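Local coordinates for protein STM4351 (Salmonella enterica, PDB 2Y7I) that binds arginine with high specificity in the periplasm as a family 3 solute-binding protein, probably handing it on for uptake, at residues T99-Y104 against D173-D178. Numbering follows the deposited sequence.
With GOL (glycerol), chain H.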
loop_
_atom_site.group_PDB
_atom_site.type_symbol
_atom_site.label_atom_id
_atom_site.label_comp_id
_atom_site.label_asym_id
_atom_site.label_seq_id
_atom_site.Cartn_x
_atom_site.Cartn_y
_atom_site.Cartn_z
ATOM N N THR A 99 -15.000 -0.762 28.172
ATOM C CA THR A 99 -15.827 -0.749 29.385
ATOM C C THR A 99 -15.437 0.475 30.193
ATOM O O THR A 99 -14.507 1.179 29.821
ATOM C CB THR A 99 -15.628 -2.019 30.254
ATOM O OG1 THR A 99 -14.377 -1.949 30.959
ATOM C CG2 THR A 99 -15.692 -3.312 29.388
ATOM N N ARG A 100 -16.129 0.727 31.300
ATOM C CA ARG A 100 -15.631 1.699 32.266
ATOM C C ARG A 100 -14.221 1.258 32.685
ATOM O O ARG A 100 -13.980 0.071 32.861
ATOM C CB ARG A 100 -16.562 1.776 33.474
ATOM C CG ARG A 100 -17.794 2.654 33.251
ATOM C CD ARG A 100 -18.863 2.468 34.334
ATOM N NE ARG A 100 -18.338 1.865 35.565
ATOM C CZ ARG A 100 -18.444 0.571 35.887
ATOM N NH1 ARG A 100 -19.062 -0.290 35.069
ATOM N NH2 ARG A 100 -17.922 0.134 37.029
ATOM N N LYS A 101 -13.300 2.211 32.822
ATOM C CA LYS A 101 -11.881 1.912 33.032
ATOM C C LYS A 101 -11.675 1.088 34.305
ATOM O O LYS A 101 -12.134 1.462 35.363
ATOM C CB LYS A 101 -11.077 3.221 33.083
ATOM C CG LYS A 101 -9.594 3.078 33.342
ATOM C CD LYS A 101 -8.914 4.451 33.321
ATOM C CE LYS A 101 -9.418 5.339 34.461
ATOM N NZ LYS A 101 -9.045 6.782 34.283
ATOM N N GLY A 102 -11.011 -0.055 34.185
ATOM C CA GLY A 102 -10.746 -0.899 35.359
ATOM C C GLY A 102 -11.878 -1.815 35.790
ATOM O O GLY A 102 -11.694 -2.628 36.689
ATOM N N ALA A 103 -13.046 -1.709 35.157
ATOM C CA ALA A 103 -14.217 -2.462 35.617
ATOM C C ALA A 103 -14.224 -3.942 35.210
ATOM O O ALA A 103 -14.816 -4.781 35.912
ATOM C CB ALA A 103 -15.525 -1.769 35.186
ATOM N N TYR A 104 -13.581 -4.245 34.081
ATOM C CA TYR A 104 -13.510 -5.601 33.519
ATOM C C TYR A 104 -12.116 -5.788 32.917
ATOM O O TYR A 104 -11.524 -4.833 32.385
ATOM C CB TYR A 104 -14.618 -5.846 32.456
ATOM C CG TYR A 104 -16.025 -5.702 33.026
ATOM C CD1 TYR A 104 -16.626 -6.751 33.733
ATOM C CD2 TYR A 104 -16.727 -4.497 32.902
ATOM C CE1 TYR A 104 -17.906 -6.606 34.296
ATOM C CE2 TYR A 104 -17.993 -4.346 33.447
ATOM C CZ TYR A 104 -18.575 -5.406 34.143
ATOM O OH TYR A 104 -19.824 -5.260 34.699
ATOM N N ASP A 173 -12.969 8.128 30.820
ATOM C CA ASP A 173 -13.489 7.294 31.912
ATOM C C ASP A 173 -13.558 5.816 31.518
ATOM O O ASP A 173 -13.796 4.950 32.360
ATOM C CB ASP A 173 -14.868 7.771 32.370
ATOM C CG ASP A 173 -14.810 9.064 33.148
ATOM O OD1 ASP A 173 -13.692 9.562 33.424
ATOM O OD2 ASP A 173 -15.898 9.582 33.496
ATOM N N TYR A 174 -13.357 5.548 30.233
ATOM C CA TYR A 174 -13.484 4.217 29.661
ATOM C C TYR A 174 -12.111 3.731 29.207
ATOM O O TYR A 174 -11.176 4.525 29.148
ATOM C CB TYR A 174 -14.508 4.254 28.511
ATOM C CG TYR A 174 -15.864 4.674 29.044
ATOM C CD1 TYR A 174 -16.171 6.024 29.237
ATOM C CD2 TYR A 174 -16.805 3.722 29.425
ATOM C CE1 TYR A 174 -17.405 6.413 29.762
ATOM C CE2 TYR A 174 -18.033 4.097 29.951
ATOM C CZ TYR A 174 -18.323 5.437 30.122
ATOM O OH TYR A 174 -19.541 5.803 30.651
ATOM N N ALA A 175 -11.983 2.435 28.916
ATOM C CA ALA A 175 -10.702 1.870 28.469
ATOM C C ALA A 175 -10.928 0.594 27.692
ATOM O O ALA A 175 -11.922 -0.107 27.904
ATOM C CB ALA A 175 -9.760 1.599 29.652
ATOM N N ILE A 176 -9.991 0.299 26.792
ATOM C CA ILE A 176 -9.964 -0.971 26.101
ATOM C C ILE A 176 -9.676 -2.059 27.143
ATOM O O ILE A 176 -8.721 -1.954 27.930
ATOM C CB ILE A 176 -8.896 -0.999 24.971
ATOM C CG1 ILE A 176 -9.330 -0.127 23.782
ATOM C CG2 ILE A 176 -8.646 -2.451 24.494
ATOM C CD1 ILE A 176 -8.207 0.111 22.728
ATOM N N MET A 177 -10.509 -3.092 27.135
ATOM C CA MET A 177 -10.390 -4.210 28.053
ATOM C C MET A 177 -9.154 -5.037 27.727
ATOM O O MET A 177 -8.765 -5.151 26.561
ATOM C CB MET A 177 -11.668 -5.048 28.007
ATOM C CG MET A 177 -11.834 -6.008 29.170
ATOM S SD MET A 177 -13.365 -6.976 29.071
ATOM C CE MET A 177 -12.891 -8.147 27.793
ATOM N N ASP A 178 -8.526 -5.599 28.758
ATOM C CA ASP A 178 -7.271 -6.322 28.559
ATOM C C ASP A 178 -7.382 -7.495 27.572
ATOM O O ASP A 178 -6.544 -7.619 26.668
ATOM C CB ASP A 178 -6.650 -6.759 29.887
ATOM C CG ASP A 178 -5.964 -5.607 30.619
ATOM O OD1 ASP A 178 -5.662 -4.588 29.962
ATOM O OD2 ASP A 178 -5.724 -5.717 31.846
HETATM C C1 GOL H . -9.976 -2.147 32.563
HETATM O O1 GOL H . -10.420 -1.334 31.549
HETATM C C2 GOL H . -8.471 -2.182 32.434
HETATM O O2 GOL H . -7.900 -2.340 33.750
HETATM C C3 GOL H . -8.111 -3.360 31.557
HETATM O O3 GOL H . -9.218 -4.237 31.303
HETATM O O HOH W 1 -11.913 -2.096 29.889
#
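Thr-99 and Ala-175 pair as antiparallel hydrogen-bonded neighbours where strand 174-176 closes one side of a five-stranded mixed sheet, away from the arginine pocket. Thr-99 N gives to Ala-175 O (3.2 Å), Ala-175 N returns a bond to Thr-99 O (3.0 Å), and beyond the strand end Lys-101 N reaches Asp-173 O at 2.8 Å. The Tyr-174 side chain can be followed outward: CB rests on Thr-99 O at 3.3 Å, CG and CD2 keep that same oxygen at the ring edge, and CE2 meets Arg-100 CG at 3.6 Å. Past CE2, CZ and OH meet nothing of 99-104 closely; elsewhere the side chain packs on Trp-167, edge-to-face, and Leu-168. The Arg-100 guanidinium, its plane turned 85° from the ring's, lies farther off. Met-177, with CG anti to its backbone N (chi1 -164°), brings CG against Tyr-104 O and SD against Tyr-104 CB at 3.8 Å. Arg-100 O takes bonds on opposite faces, from Thr-99 OG1 and from Ala-103 N, the latter closing a type II turn. Glycerol, probably from the crystallisation liquor, is doubtful in exact placement. Three backbone bonds thus set the register, and one water, donating to both, ties Thr-99 OG1 to Ala-175 O where the segments part.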